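Local coordinates for protein putative esterase/lipase/thioesterase (Silicibacter sp., PDB 2PBL) that probably hydrolyses ester or thioester bonds, as a putative esterase/lipase/thioesterase of the alpha/beta-hydrolase fold whose natural substrate is not established, at residues Asp49-Leu57 / Phe77-Ala86; Ile160-Pro168 / Asp204-Glu215. One frame throughout, in Å; residues are numbered along the deposited sequence. Where two conformers were deposited one is given.

Contact 1 (Asp49-Leu57 / Phe77-Ala86); sequences DRHKFDLFL and FDKSSWSHLA
The carboxylate of Asp54 is gripped at both oxygens. OD1 forms a salt bridge with Lys79, NZ to OD1 2.9 Å, and the ammonium nitrogen comes from above the carboxylate plane, 39° out of it; OD1 also accepts the backbone N-H of Asn42, while Lys79 NZ donates to Asn42 OD1. OD2 takes two waters: one also weakly accepts from Lys79 NZ, and the other donates to Lys79 O and accepts from Ser83 OG, which is itself bound to Arg32. With direct bonds on OD1 and waters on OD2, this buried pair is likely to stay charged. A bend at the last torsion of the lysine (chi4 52°) turns NZ to the carboxylate; the lysine crosses the aspartate at about a right angle, and its CE lies 3.7 Å from Lys52 CB.

Strand 52-56 lies near one edge of the alpha/beta-hydrolase sheet, between strands 39-44 and 94-99, and the loop following strand 64-69 passes over it here. Farther along, Phe56 sets its CZ against Ser83, 3.6 Å from CB, and its CD2 against Ala86, 4.0 Å from CB; Phe31 of helix 20-35 meets the same ring edge-to-face.

At the other end Arg50 NH2 donates to Phe77 O over 2.9 Å, with the oxygen at the guanidinium edge, near its plane, and an N-H...O angle of 149°. Arg50 NE is held by Tyr101 O. No N-H points directly at Asp78 OD2, 4.4 Å from Arg50 NH1, but a water donates to it and weakly accepts from NH1; Asp78 OD1 is engaged in an Asx turn with Ser80 N.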
loop_
_atom_site.group_PDB
_atom_site.type_symbol
_atom_site.label_atom_id
_atom_site.label_comp_id
_atom_site.label_asym_id
_atom_site.label_seq_id
_atom_site.Cartn_x
_atom_site.Cartn_y
_atom_site.Cartn_z
ATOM N N ASP A 49 -2.020 -17.056 10.494
ATOM C CA ASP A 49 -0.776 -17.337 9.799
ATOM C C ASP A 49 -0.289 -16.133 8.981
ATOM O O ASP A 49 0.921 -15.927 8.867
ATOM C CB ASP A 49 -0.913 -18.558 8.858
ATOM C CG ASP A 49 -1.223 -19.885 9.610
ATOM O OD1 ASP A 49 -0.905 -19.971 10.823
ATOM O OD2 ASP A 49 -1.775 -20.841 8.973
ATOM N N ARG A 50 -1.207 -15.354 8.422
ATOM C CA ARG A 50 -0.818 -14.201 7.565
ATOM C C ARG A 50 -0.882 -12.859 8.326
ATOM O O ARG A 50 -0.767 -11.772 7.712
ATOM C CB ARG A 50 -1.643 -14.157 6.278
ATOM C CG ARG A 50 -1.402 -15.326 5.360
ATOM C CD ARG A 50 -2.355 -15.360 4.212
ATOM N NE ARG A 50 -2.228 -14.194 3.343
ATOM C CZ ARG A 50 -1.473 -14.139 2.252
ATOM N NH1 ARG A 50 -0.777 -15.187 1.832
ATOM N NH2 ARG A 50 -1.411 -13.008 1.569
ATOM N N HIS A 51 -1.041 -12.924 9.655
ATOM C CA HIS A 51 -0.970 -11.700 10.475
ATOM C C HIS A 51 0.464 -11.388 10.923
ATOM O O HIS A 51 0.756 -11.232 12.112
ATOM C CB HIS A 51 -1.918 -11.758 11.671
ATOM C CG HIS A 51 -3.351 -11.934 11.284
ATOM N ND1 HIS A 51 -4.275 -12.513 12.107
ATOM C CD2 HIS A 51 -3.991 -11.672 10.125
ATOM C CE1 HIS A 51 -5.440 -12.575 11.491
ATOM N NE2 HIS A 51 -5.294 -12.066 10.284
ATOM N N LYS A 52 1.330 -11.184 9.937
ATOM C CA LYS A 52 2.727 -10.976 10.167
ATOM C C LYS A 52 3.214 -9.776 9.391
ATOM O O LYS A 52 2.595 -9.432 8.385
ATOM C CB LYS A 52 3.505 -12.149 9.588
ATOM C CG LYS A 52 3.080 -13.532 10.003
ATOM C CD LYS A 52 3.524 -13.877 11.368
ATOM C CE LYS A 52 3.135 -15.342 11.646
ATOM N NZ LYS A 52 3.307 -15.724 13.051
ATOM N N PHE A 53 4.303 -9.179 9.871
ATOM C CA PHE A 53 5.004 -8.121 9.176
ATOM C C PHE A 53 6.498 -8.264 9.335
ATOM O O PHE A 53 6.993 -8.866 10.292
ATOM C CB PHE A 53 4.563 -6.713 9.604
ATOM C CG PHE A 53 4.925 -6.324 11.020
ATOM C CD1 PHE A 53 4.164 -6.750 12.104
ATOM C CD2 PHE A 53 5.972 -5.457 11.265
ATOM C CE1 PHE A 53 4.505 -6.387 13.398
ATOM C CE2 PHE A 53 6.301 -5.053 12.561
ATOM C CZ PHE A 53 5.545 -5.518 13.629
ATOM N N ASP A 54 7.196 -7.740 8.336
ATOM C CA ASP A 54 8.631 -7.679 8.340
ATOM C C ASP A 54 8.995 -6.236 8.748
ATOM O O ASP A 54 8.315 -5.263 8.396
ATOM C CB ASP A 54 9.217 -8.036 6.988
ATOM C CG ASP A 54 9.062 -9.533 6.624
ATOM O OD1 ASP A 54 8.799 -10.408 7.480
ATOM O OD2 ASP A 54 9.211 -9.823 5.428
ATOM N N LEU A 55 10.027 -6.135 9.561
ATOM C CA LEU A 55 10.549 -4.869 10.025
ATOM C C LEU A 55 12.038 -4.780 9.687
ATOM O O LEU A 55 12.868 -5.572 10.175
ATOM C CB LEU A 55 10.316 -4.696 11.511
ATOM C CG LEU A 55 10.685 -3.360 12.124
ATOM C CD1 LEU A 55 9.911 -2.184 11.484
ATOM C CD2 LEU A 55 10.377 -3.424 13.610
ATOM N N PHE A 56 12.334 -3.830 8.819
ATOM C CA PHE A 56 13.685 -3.557 8.365
ATOM C C PHE A 56 14.202 -2.310 9.065
ATOM O O PHE A 56 13.630 -1.225 8.944
ATOM C CB PHE A 56 13.751 -3.430 6.837
ATOM C CG PHE A 56 13.161 -4.619 6.138
ATOM C CD1 PHE A 56 13.782 -5.854 6.225
ATOM C CD2 PHE A 56 11.949 -4.529 5.470
ATOM C CE1 PHE A 56 13.211 -6.962 5.656
ATOM C CE2 PHE A 56 11.378 -5.656 4.897
ATOM C CZ PHE A 56 12.018 -6.849 4.982
ATOM N N LEU A 57 15.334 -2.471 9.747
ATOM C CA LEU A 57 15.921 -1.404 10.554
ATOM C C LEU A 57 17.071 -0.771 9.836
ATOM O O LEU A 57 17.845 -1.507 9.189
ATOM C CB LEU A 57 16.465 -1.986 11.852
ATOM C CG LEU A 57 15.423 -2.734 12.675
ATOM C CD1 LEU A 57 16.041 -3.436 13.828
ATOM C CD2 LEU A 57 14.311 -1.815 13.149
ATOM N N PHE A 77 -0.367 -12.242 -3.552
ATOM C CA PHE A 77 0.895 -11.763 -2.994
ATOM C C PHE A 77 0.844 -11.720 -1.470
ATOM O O PHE A 77 -0.215 -11.875 -0.857
ATOM C CB PHE A 77 1.340 -10.424 -3.605
ATOM C CG PHE A 77 1.444 -10.465 -5.110
ATOM C CD1 PHE A 77 2.614 -10.877 -5.728
ATOM C CD2 PHE A 77 0.390 -10.134 -5.878
ATOM C CE1 PHE A 77 2.717 -10.923 -7.127
ATOM C CE2 PHE A 77 0.478 -10.193 -7.279
ATOM C CZ PHE A 77 1.650 -10.602 -7.887
ATOM N N ASP A 78 2.028 -11.635 -0.885
ATOM C CA ASP A 78 2.206 -11.447 0.545
ATOM C C ASP A 78 3.376 -10.468 0.654
ATOM O O ASP A 78 3.888 -9.976 -0.350
ATOM C CB ASP A 78 2.404 -12.779 1.308
ATOM C CG ASP A 78 3.588 -13.572 0.825
ATOM O OD1 ASP A 78 4.571 -13.014 0.377
ATOM O OD2 ASP A 78 3.542 -14.808 0.928
ATOM N N LYS A 79 3.807 -10.203 1.872
ATOM C CA LYS A 79 4.889 -9.262 2.110
ATOM C C LYS A 79 6.236 -9.623 1.511
ATOM O O LYS A 79 7.049 -8.720 1.278
ATOM C CB LYS A 79 5.096 -9.060 3.620
ATOM C CG LYS A 79 5.561 -10.312 4.385
ATOM C CD LYS A 79 5.500 -10.107 5.911
ATOM C CE LYS A 79 5.672 -11.427 6.639
ATOM N NZ LYS A 79 6.905 -12.143 6.166
ATOM N N SER A 80 6.455 -10.914 1.242
ATOM C CA SER A 80 7.759 -11.388 0.790
ATOM C C SER A 80 8.192 -10.969 -0.607
ATOM O O SER A 80 9.366 -11.108 -0.922
ATOM C CB SER A 80 7.888 -12.907 0.903
ATOM O OG SER A 80 7.134 -13.593 -0.087
ATOM N N SER A 81 7.286 -10.477 -1.432
ATOM C CA SER A 81 7.660 -10.010 -2.773
ATOM C C SER A 81 8.136 -8.556 -2.852
ATOM O O SER A 81 8.493 -8.084 -3.948
ATOM C CB SER A 81 6.472 -10.158 -3.688
ATOM O OG SER A 81 6.235 -11.541 -3.947
ATOM N N TRP A 82 8.234 -7.859 -1.716
ATOM C CA TRP A 82 8.453 -6.402 -1.773
ATOM C C TRP A 82 9.537 -5.788 -0.905
ATOM O O TRP A 82 9.694 -4.587 -0.918
ATOM C CB TRP A 82 7.143 -5.703 -1.422
ATOM C CG TRP A 82 5.911 -6.379 -1.982
ATOM C CD1 TRP A 82 5.113 -7.268 -1.324
ATOM C CD2 TRP A 82 5.422 -6.321 -3.325
ATOM N NE1 TRP A 82 4.141 -7.740 -2.163
ATOM C CE2 TRP A 82 4.297 -7.161 -3.395
ATOM C CE3 TRP A 82 5.801 -5.603 -4.471
ATOM C CZ2 TRP A 82 3.556 -7.322 -4.568
ATOM C CZ3 TRP A 82 5.071 -5.763 -5.624
ATOM C CH2 TRP A 82 3.944 -6.596 -5.664
ATOM N N SER A 83 10.275 -6.612 -0.173
ATOM C CA SER A 83 11.277 -6.167 0.796
ATOM C C SER A 83 12.271 -5.208 0.206
ATOM O O SER A 83 12.615 -4.194 0.825
ATOM C CB SER A 83 11.998 -7.389 1.377
ATOM O OG SER A 83 11.005 -8.356 1.698
ATOM N N HIS A 84 12.727 -5.514 -1.008
ATOM C CA HIS A 84 13.754 -4.693 -1.688
ATOM C C HIS A 84 13.317 -3.219 -1.893
ATOM O O HIS A 84 14.146 -2.318 -2.102
ATOM C CB HIS A 84 14.093 -5.345 -3.031
ATOM C CG HIS A 84 12.942 -5.376 -3.987
ATOM N ND1 HIS A 84 11.814 -6.140 -3.786
ATOM C CD2 HIS A 84 12.751 -4.725 -5.157
ATOM C CE1 HIS A 84 10.978 -5.957 -4.792
ATOM N NE2 HIS A 84 11.530 -5.110 -5.648
ATOM N N LEU A 85 12.016 -2.972 -1.802
ATOM C CA LEU A 85 11.499 -1.614 -1.922
ATOM C C LEU A 85 11.767 -0.766 -0.646
ATOM O O LEU A 85 11.481 0.434 -0.605
ATOM C CB LEU A 85 10.031 -1.650 -2.287
ATOM C CG LEU A 85 9.664 -2.396 -3.594
ATOM C CD1 LEU A 85 8.167 -2.405 -3.820
ATOM C CD2 LEU A 85 10.382 -1.801 -4.841
ATOM N N ALA A 86 12.322 -1.390 0.385
ATOM C CA ALA A 86 12.674 -0.685 1.629
ATOM C C ALA A 86 13.958 0.133 1.516
ATOM O O ALA A 86 14.205 1.038 2.336
ATOM C CB ALA A 86 12.814 -1.707 2.771
HETATM O O HOH W 1 1.092 -15.603 -0.926
HETATM O O HOH W 2 8.787 -7.913 3.138
HETATM O O HOH W 3 9.136 -11.937 4.009
#

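Contact 2 (Ile160-Pro168 / Asp204-Glu215); sequences IRNVVPISP and DAKVTVWVGGAE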
loop_
_atom_site.group_PDB
_atom_site.type_symbol
_atom_site.label_atom_id
_atom_site.label_comp_id
_atom_site.label_asym_id
_atom_site.label_seq_id
_atom_site.Cartn_x
_atom_site.Cartn_y
_atom_site.Cartn_z
ATOM N N ILE A 160 0.792 10.123 12.197
ATOM C CA ILE A 160 0.966 9.958 10.744
ATOM C C ILE A 160 1.272 11.327 10.134
ATOM O O ILE A 160 0.481 12.277 10.252
ATOM C CB ILE A 160 -0.239 9.341 10.072
ATOM C CG1 ILE A 160 -0.456 7.912 10.563
ATOM C CG2 ILE A 160 -0.083 9.325 8.526
ATOM C CD1 ILE A 160 -1.791 7.346 10.089
ATOM N N ARG A 161 2.397 11.398 9.426
ATOM C CA ARG A 161 2.879 12.634 8.821
ATOM C C ARG A 161 2.508 12.750 7.356
ATOM O O ARG A 161 2.041 13.790 6.919
ATOM C CB ARG A 161 4.403 12.744 9.018
ATOM C CG ARG A 161 5.055 13.905 8.322
ATOM C CD ARG A 161 6.441 14.188 8.793
ATOM N NE ARG A 161 7.099 15.212 7.971
ATOM C CZ ARG A 161 6.916 16.522 8.144
ATOM N NH1 ARG A 161 6.055 16.979 9.042
ATOM N NH2 ARG A 161 7.537 17.381 7.358
ATOM N N ASN A 162 2.722 11.676 6.612
ATOM C CA ASN A 162 2.483 11.639 5.157
ATOM C C ASN A 162 1.798 10.324 4.803
ATOM O O ASN A 162 2.093 9.253 5.386
ATOM C CB ASN A 162 3.799 11.628 4.319
ATOM C CG ASN A 162 4.759 12.791 4.590
ATOM O OD1 ASN A 162 4.341 13.908 4.721
ATOM N ND2 ASN A 162 6.152 12.514 4.599
ATOM N N VAL A 163 0.895 10.386 3.828
ATOM C CA VAL A 163 0.278 9.196 3.248
ATOM C C VAL A 163 0.386 9.335 1.731
ATOM O O VAL A 163 -0.140 10.310 1.153
ATOM C CB VAL A 163 -1.196 8.954 3.661
ATOM C CG1 VAL A 163 -1.670 7.671 2.997
ATOM C CG2 VAL A 163 -1.313 8.829 5.155
ATOM N N VAL A 164 1.024 8.331 1.109
ATOM C CA VAL A 164 1.284 8.290 -0.351
ATOM C C VAL A 164 0.749 6.996 -0.947
ATOM O O VAL A 164 1.472 5.985 -1.040
ATOM C CB VAL A 164 2.793 8.462 -0.708
ATOM C CG1 VAL A 164 2.991 8.543 -2.238
ATOM C CG2 VAL A 164 3.345 9.700 -0.043
ATOM N N PRO A 165 -0.533 7.009 -1.359
ATOM C CA PRO A 165 -1.156 5.866 -2.048
ATOM C C PRO A 165 -0.714 5.890 -3.483
ATOM O O PRO A 165 -0.863 6.918 -4.160
ATOM C CB PRO A 165 -2.652 6.217 -1.999
ATOM C CG PRO A 165 -2.775 7.297 -0.984
ATOM C CD PRO A 165 -1.548 8.069 -1.130
ATOM N N ILE A 166 -0.065 4.810 -3.898
ATOM C CA ILE A 166 0.509 4.713 -5.194
ATOM C C ILE A 166 -0.487 3.903 -6.030
ATOM O O ILE A 166 -0.755 2.729 -5.734
ATOM C CB ILE A 166 1.859 3.998 -5.120
ATOM C CG1 ILE A 166 2.818 4.720 -4.137
ATOM C CG2 ILE A 166 2.428 3.900 -6.507
ATOM C CD1 ILE A 166 4.105 3.825 -3.724
ATOM N N SER A 167 -1.057 4.535 -7.052
ATOM C CA SER A 167 -2.018 3.876 -7.925
ATOM C C SER A 167 -3.135 3.236 -7.096
ATOM O O SER A 167 -3.454 2.051 -7.250
ATOM C CB SER A 167 -1.290 2.839 -8.763
ATOM O OG SER A 167 -0.086 3.400 -9.305
ATOM N N PRO A 168 -3.789 4.047 -6.232
ATOM C CA PRO A 168 -4.808 3.489 -5.363
ATOM C C PRO A 168 -6.183 3.163 -6.001
ATOM O O PRO A 168 -6.581 3.703 -7.052
ATOM C CB PRO A 168 -5.054 4.633 -4.372
ATOM C CG PRO A 168 -4.829 5.878 -5.237
ATOM C CD PRO A 168 -3.585 5.493 -6.003
ATOM N N ASP A 204 -5.019 14.339 10.228
ATOM C CA ASP A 204 -4.258 15.354 9.563
ATOM C C ASP A 204 -2.955 14.713 9.080
ATOM O O ASP A 204 -2.166 14.144 9.884
ATOM C CB ASP A 204 -3.940 16.496 10.527
ATOM C CG ASP A 204 -5.193 17.246 10.988
ATOM O OD1 ASP A 204 -5.846 16.802 11.945
ATOM O OD2 ASP A 204 -5.477 18.287 10.394
ATOM N N ALA A 205 -2.719 14.828 7.785
ATOM C CA ALA A 205 -1.522 14.238 7.152
ATOM C C ALA A 205 -1.460 14.758 5.731
ATOM O O ALA A 205 -2.498 15.090 5.167
ATOM C CB ALA A 205 -1.585 12.755 7.136
ATOM N N LYS A 206 -0.250 14.876 5.181
ATOM C CA LYS A 206 -0.110 15.341 3.809
ATOM C C LYS A 206 -0.272 14.074 2.965
ATOM O O LYS A 206 0.522 13.109 3.083
ATOM C CB LYS A 206 1.249 15.983 3.575
ATOM C CG LYS A 206 1.360 16.768 2.260
ATOM C CD LYS A 206 2.758 17.430 2.179
ATOM C CE LYS A 206 2.960 18.488 1.060
ATOM N NZ LYS A 206 4.398 19.082 1.169
ATOM N N VAL A 207 -1.279 14.100 2.109
ATOM C CA VAL A 207 -1.604 13.006 1.243
ATOM C C VAL A 207 -1.207 13.391 -0.193
ATOM O O VAL A 207 -1.594 14.428 -0.685
ATOM C CB VAL A 207 -3.143 12.706 1.241
ATOM C CG1 VAL A 207 -3.437 11.500 0.270
ATOM C CG2 VAL A 207 -3.643 12.397 2.623
ATOM N N THR A 208 -0.476 12.499 -0.851
ATOM C CA THR A 208 -0.032 12.712 -2.230
ATOM C C THR A 208 -0.396 11.440 -3.002
ATOM O O THR A 208 0.102 10.372 -2.686
ATOM C CB THR A 208 1.480 12.990 -2.322
ATOM O OG1 THR A 208 1.840 14.128 -1.514
ATOM C CG2 THR A 208 1.877 13.287 -3.786
ATOM N N VAL A 209 -1.280 11.574 -3.979
ATOM C CA VAL A 209 -1.683 10.458 -4.821
ATOM C C VAL A 209 -0.691 10.384 -5.974
ATOM O O VAL A 209 -0.472 11.333 -6.726
ATOM C CB VAL A 209 -3.123 10.582 -5.301
ATOM C CG1 VAL A 209 -3.536 9.311 -6.072
ATOM C CG2 VAL A 209 -4.034 10.825 -4.124
ATOM N N TRP A 210 -0.058 9.233 -6.069
ATOM C CA TRP A 210 1.020 9.012 -7.019
ATOM C C TRP A 210 0.546 7.953 -7.991
ATOM O O TRP A 210 0.228 6.850 -7.612
ATOM C CB TRP A 210 2.256 8.564 -6.228
ATOM C CG TRP A 210 3.491 8.518 -6.997
ATOM C CD1 TRP A 210 3.816 7.608 -7.972
ATOM C CD2 TRP A 210 4.571 9.442 -6.927
ATOM N NE1 TRP A 210 5.044 7.907 -8.483
ATOM C CE2 TRP A 210 5.525 9.036 -7.875
ATOM C CE3 TRP A 210 4.828 10.582 -6.145
ATOM C CZ2 TRP A 210 6.749 9.710 -8.052
ATOM C CZ3 TRP A 210 6.024 11.260 -6.335
ATOM C CH2 TRP A 210 6.981 10.806 -7.268
ATOM N N VAL A 211 0.533 8.272 -9.272
ATOM C CA VAL A 211 0.052 7.303 -10.257
ATOM C C VAL A 211 0.891 7.338 -11.520
ATOM O O VAL A 211 1.410 8.369 -11.876
ATOM C CB VAL A 211 -1.436 7.572 -10.555
ATOM C CG1 VAL A 211 -1.655 8.913 -11.246
ATOM C CG2 VAL A 211 -2.043 6.442 -11.361
ATOM N N GLY A 212 1.030 6.206 -12.191
ATOM C CA GLY A 212 1.836 6.169 -13.400
ATOM C C GLY A 212 1.127 6.730 -14.614
ATOM O O GLY A 212 -0.045 6.432 -14.866
ATOM N N GLY A 213 1.843 7.563 -15.365
ATOM C CA GLY A 213 1.314 8.210 -16.561
ATOM C C GLY A 213 0.804 7.287 -17.664
ATOM O O GLY A 213 -0.144 7.629 -18.378
ATOM N N ALA A 214 1.417 6.127 -17.772
ATOM C CA ALA A 214 1.054 5.130 -18.772
ATOM C C ALA A 214 0.109 4.092 -18.214
ATOM O O ALA A 214 -0.001 3.033 -18.793
ATOM C CB ALA A 214 2.343 4.439 -19.303
ATOM N N GLU A 215 -0.563 4.360 -17.084
ATOM C CA GLU A 215 -1.429 3.365 -16.487
ATOM C C GLU A 215 -2.755 3.290 -17.163
ATOM O O GLU A 215 -3.094 4.161 -17.968
ATOM C CB GLU A 215 -1.626 3.603 -14.991
ATOM C CG GLU A 215 -0.412 3.155 -14.184
ATOM C CD GLU A 215 -0.718 2.971 -12.692
ATOM O OE1 GLU A 215 -1.705 2.264 -12.392
ATOM O OE2 GLU A 215 0.034 3.539 -11.851
#
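Strands 160-166 and 206-212 run parallel, their axes 4.7 Å apart at closest and 12° from alignment, and five backbone hydrogen bonds run from Lys206 N to Arg161 O at one end to Ser167 N to Trp210 O at the other. Pro165 has no N-H to give, and its CD instead packs against Thr208 O at 3.2 Å.

On the face bearing Asn162 and Lys206, these two side chains lie side by side; the amide ND2 of Asn162 is taken up by Ile260 O and Ala262 O. Val164 and Trp210 also run alongside each other, pointing the same way: CG1 of Val164, anti to its own N (chi1 -175°), comes 4.1 Å from Trp210 CB, and helix 255-261 touches both. The Val163 and Val207 side chains share the other face, CB of the former 4.3 Å from CG2 of the latter. Beyond the strand, Pro168 CG rests 3.8 Å from Val209 CG1.

At the C-terminal ends of the strands, Ser167 OG donates over 2.6 Å to Glu215 OE2, which accepts through its syn lone pair. The same oxygen accepts Gly212 N at 2.9 Å from the anti side, 33° out of the carboxylate plane. An alanine in place of Glu215 would probably leave Ser167 OG and Gly212 N without their common acceptor and the imidazole of His242 free to turn.

Two donors on OE2 fix the carboxylate's rotation and leave OE1 to His242 ND1, an arrangement consistent with a Ser137-His242-Glu215 triad in which Glu215 orients the histidine, with Ser167 outside it as a probable second-shell residue.

In the fold
From the N terminus, the chain passes through helix 20-35 and strand 39-44 before reaching strand 52-56. Contact 1 closes a short loop, 19 residues between its segments, holding strand 64-69, and joins strand 52-56 to the loop leading into helix 87-91. Contact 2 opens only after contact 1 has closed, so the two are in series, neither nested nor crossed. Its loop is longer, with 35 intervening residues that include helices 181-184 and 188-193, and it pairs two strands toward the opposite end of the same sheet. The centres stand 20 Å apart on opposite sides of the chain's centre, and the nearest atoms, about 7 Å apart, do not touch.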